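Local coordinates for hypothetical protein (Parabacteroides merdae, PDB 4OO3) that is of unknown function but probably acts as an NAD(P)-dependent oxidoreductase, joining a Rossmann-fold nucleotide-binding domain to a C-terminal domain built on a mixed beta sheet, at residues 100-105 / 132-137. Sequence-based numbering, arbitrary orientation.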
ATOM      1  N   LYS A 100       5.157 -16.737   1.717  1.00 36.34           N
ATOM      2  CA  LYS A 100       5.222 -17.240   3.086  1.00 38.39           C
ATOM      3  C   LYS A 100       4.382 -16.446   4.112  1.00 35.34           C
ATOM      4  O   LYS A 100       4.098 -16.942   5.195  1.00 36.26           O
ATOM      5  CB  LYS A 100       6.680 -17.211   3.551  1.00 42.15           C
ATOM      6  CG  LYS A 100       7.626 -18.141   2.810  1.00 44.91           C
ATOM      7  CD  LYS A 100       9.075 -17.720   3.039  1.00 49.41           C
ATOM      8  CE  LYS A 100       9.978 -18.884   3.403  1.00 55.82           C
ATOM      9  NZ  LYS A 100      10.386 -19.659   2.202  1.00 59.20           N
ATOM     10  N   LYS A 101       3.992 -15.224   3.770  1.00 34.03           N
ATOM     11  CA  LYS A 101       3.500 -14.262   4.758  1.00 32.71           C
ATOM     12  C   LYS A 101       2.265 -14.711   5.531  1.00 32.56           C
ATOM     13  O   LYS A 101       2.218 -14.579   6.750  1.00 31.26           O
ATOM     14  CB  LYS A 101       3.191 -12.933   4.076  1.00 32.13           C
ATOM     15  CG  LYS A 101       2.676 -11.849   5.009  1.00 34.21           C
ATOM     16  CD  LYS A 101       2.156 -10.649   4.227  1.00 34.54           C
ATOM     17  CE  LYS A 101       3.267  -9.836   3.593  1.00 34.40           C
ATOM     18  NZ  LYS A 101       4.026  -9.050   4.601  1.00 39.66           N
ATOM     19  N   THR A 102       1.255 -15.202   4.824  1.00 30.59           N
ATOM     20  CA  THR A 102      -0.041 -15.446   5.449  1.00 30.81           C
ATOM     21  C   THR A 102       0.056 -16.560   6.502  1.00 32.77           C
ATOM     22  O   THR A 102      -0.515 -16.449   7.596  1.00 31.57           O
ATOM     23  CB  THR A 102      -1.134 -15.751   4.397  1.00 31.13           C
ATOM     24  OG1 THR A 102      -0.943 -14.920   3.242  1.00 30.19           O
ATOM     25  CG2 THR A 102      -2.517 -15.487   4.975  1.00 31.25           C
ATOM     26  N   GLU A 103       0.808 -17.613   6.189  1.00 35.56           N
ATOM     27  CA  GLU A 103       1.049 -18.694   7.153  1.00 38.00           C
ATOM     28  C   GLU A 103       1.791 -18.166   8.385  1.00 34.36           C
ATOM     29  O   GLU A 103       1.394 -18.453   9.509  1.00 37.62           O
ATOM     30  CB  GLU A 103       1.817 -19.848   6.496  1.00 41.89           C
ATOM     31  CG  GLU A 103       1.971 -21.097   7.357  1.00 48.94           C
ATOM     32  CD  GLU A 103       0.647 -21.668   7.860  1.00 53.35           C
ATOM     33  OE1 GLU A 103      -0.357 -21.653   7.109  1.00 55.00           O
ATOM     34  OE2 GLU A 103       0.620 -22.143   9.016  1.00 48.82           O
ATOM     35  N   TYR A 104       2.848 -17.385   8.173  1.00 31.07           N
ATOM     36  CA  TYR A 104       3.536 -16.710   9.270  1.00 29.97           C
ATOM     37  C   TYR A 104       2.549 -15.955  10.150  1.00 29.50           C
ATOM     38  O   TYR A 104       2.581 -16.057  11.374  1.00 29.05           O
ATOM     39  CB  TYR A 104       4.527 -15.662   8.750  1.00 32.03           C
ATOM     40  CG  TYR A 104       5.795 -16.143   8.079  1.00 31.03           C
ATOM     41  CD1 TYR A 104       6.242 -17.461   8.185  1.00 31.12           C
ATOM     42  CD2 TYR A 104       6.581 -15.237   7.371  1.00 30.88           C
ATOM     43  CE1 TYR A 104       7.426 -17.856   7.581  1.00 31.41           C
ATOM     44  CE2 TYR A 104       7.755 -15.625   6.763  1.00 30.93           C
ATOM     45  CZ  TYR A 104       8.174 -16.931   6.872  1.00 32.27           C
ATOM     46  OH  TYR A 104       9.350 -17.289   6.257  1.00 35.33           O
ATOM     47  N   ILE A 105       1.694 -15.160   9.515  1.00 29.35           N
ATOM     48  CA  ILE A 105       0.723 -14.343  10.236  1.00 29.47           C
ATOM     49  C   ILE A 105      -0.205 -15.197  11.091  1.00 29.63           C
ATOM     50  O   ILE A 105      -0.442 -14.879  12.251  1.00 31.17           O
ATOM     51  CB  ILE A 105      -0.091 -13.443   9.275  1.00 28.73           C
ATOM     52  CG1 ILE A 105       0.803 -12.315   8.736  1.00 29.32           C
ATOM     53  CG2 ILE A 105      -1.304 -12.846   9.982  1.00 28.47           C
ATOM     54  CD1 ILE A 105       0.169 -11.448   7.664  1.00 30.44           C
ATOM     55  N   GLU A 132      -8.773 -14.767   6.328  1.00 32.65           N
ATOM     56  CA  GLU A 132     -10.036 -14.699   7.058  1.00 33.90           C
ATOM     57  C   GLU A 132      -9.929 -15.384   8.413  1.00 34.18           C
ATOM     58  O   GLU A 132     -10.420 -14.860   9.405  1.00 33.59           O
ATOM     59  CB  GLU A 132     -11.169 -15.346   6.265  1.00 36.24           C
ATOM     60  CG  GLU A 132     -11.603 -14.562   5.047  1.00 38.49           C
ATOM     61  CD  GLU A 132     -12.710 -15.265   4.302  1.00 41.53           C
ATOM     62  OE1 GLU A 132     -12.465 -16.366   3.763  1.00 44.98           O
ATOM     63  OE2 GLU A 132     -13.825 -14.722   4.279  1.00 41.71           O
ATOM     64  N   GLU A 133      -9.300 -16.559   8.449  1.00 36.02           N
ATOM     65  CA  GLU A 133      -9.062 -17.260   9.716  1.00 40.26           C
ATOM     66  C   GLU A 133      -8.198 -16.400  10.662  1.00 35.59           C
ATOM     67  O   GLU A 133      -8.503 -16.283  11.857  1.00 33.25           O
ATOM     68  CB  GLU A 133      -8.403 -18.626   9.474  1.00 44.86           C
ATOM     69  CG  GLU A 133      -8.528 -19.590  10.649  1.00 52.38           C
ATOM     70  CD  GLU A 133      -7.747 -20.885  10.462  1.00 58.62           C
ATOM     71  OE1 GLU A 133      -7.257 -21.150   9.345  1.00 62.66           O
ATOM     72  OE2 GLU A 133      -7.623 -21.652  11.443  1.00 62.41           O
ATOM     73  N   CYS A 134      -7.140 -15.798  10.113  1.00 33.11           N
ATOM     74  CA  CYS A 134      -6.274 -14.876  10.859  1.00 32.18           C
ATOM     75  C   CYS A 134      -7.081 -13.792  11.564  1.00 31.97           C
ATOM     76  O   CYS A 134      -6.879 -13.528  12.754  1.00 31.77           O
ATOM     77  CB  CYS A 134      -5.252 -14.202   9.935  1.00 31.24           C
ATOM     78  SG  CYS A 134      -4.029 -15.300   9.189  1.00 33.12           S
ATOM     79  N   PHE A 135      -8.000 -13.167  10.835  1.00 29.77           N
ATOM     80  CA  PHE A 135      -8.846 -12.143  11.438  1.00 28.83           C
ATOM     81  C   PHE A 135      -9.788 -12.718  12.495  1.00 30.13           C
ATOM     82  O   PHE A 135     -10.069 -12.062  13.498  1.00 30.46           O
ATOM     83  CB  PHE A 135      -9.612 -11.361  10.370  1.00 27.52           C
ATOM     84  CG  PHE A 135      -8.791 -10.280   9.713  1.00 25.95           C
ATOM     85  CD1 PHE A 135      -8.267  -9.243  10.462  1.00 25.57           C
ATOM     86  CD2 PHE A 135      -8.552 -10.297   8.354  1.00 26.38           C
ATOM     87  CE1 PHE A 135      -7.513  -8.252   9.871  1.00 25.99           C
ATOM     88  CE2 PHE A 135      -7.801  -9.304   7.755  1.00 25.73           C
ATOM     89  CZ  PHE A 135      -7.280  -8.280   8.514  1.00 25.53           C
ATOM     90  N   ALA A 136     -10.253 -13.947  12.280  1.00 32.83           N
ATOM     91  CA  ALA A 136     -11.084 -14.638  13.272  1.00 34.05           C
ATOM     92  C   ALA A 136     -10.281 -14.939  14.540  1.00 34.42           C
ATOM     93  O   ALA A 136     -10.772 -14.749  15.655  1.00 35.33           O
ATOM     94  CB  ALA A 136     -11.658 -15.919  12.689  1.00 34.39           C
ATOM     95  N   ILE A 137      -9.046 -15.398  14.370  1.00 34.73           N
ATOM     96  CA  ILE A 137      -8.169 -15.669  15.510  1.00 33.92           C
ATOM     97  C   ILE A 137      -7.839 -14.382  16.261  1.00 33.38           C
ATOM     98  O   ILE A 137      -7.872 -14.350  17.490  1.00 33.28           O
ATOM     99  CB  ILE A 137      -6.870 -16.369  15.076  1.00 35.07           C
ATOM    100  CG1 ILE A 137      -7.175 -17.776  14.550  1.00 36.43           C
ATOM    101  CG2 ILE A 137      -5.883 -16.457  16.237  1.00 34.39           C
ATOM    102  CD1 ILE A 137      -6.105 -18.301  13.613  1.00 37.73           C
TER
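Cys134 reaches from helix 125-140 to the side of helix 98-110 and meets Ile105 and Thr102 there. CB of Cys134 is directed toward the facing helix and already lies 4.2 Å from CG2 of Ile105. One bond further out, with chi1 at -65°, SG is trans to the carbonyl carbon of Cys134, which swings it up against helix 98-110. Here SG of Cys134 comes to 3.8 Å from the same Ile105 CG2, an apolar contact, and to 4.0 Å from the carbonyl O of Thr102, about one helical turn earlier. The Thr102 methyl CG2 stands a little farther off, 4.5 Å from SG of Cys134, while its OG1 is occupied by a hydrogen bond to the backbone O of Met121. On the other side, the branch of Ile105 that does the touching is the one trans to its backbone N, whereas CG1 leads away from the sulfur. No hydrogen bond crosses between 100-105 and 132-137; these two segments meet through a small buried patch, with the CA atoms of Ile105 and Cys134 7.0 Å apart. Cys134 also touches Lys106 and Leu109, and Leu145 of strand 145-147 lies against both Ile105 and Cys134. Strand 91-94, helix 98-110, strand 114-117, helix 125-140 and strand 145-147 form two consecutive beta-alpha-beta crossovers of the Rossmann fold, the helices side by side against the parallel sheet, while Phe135 turns to helix 419-439.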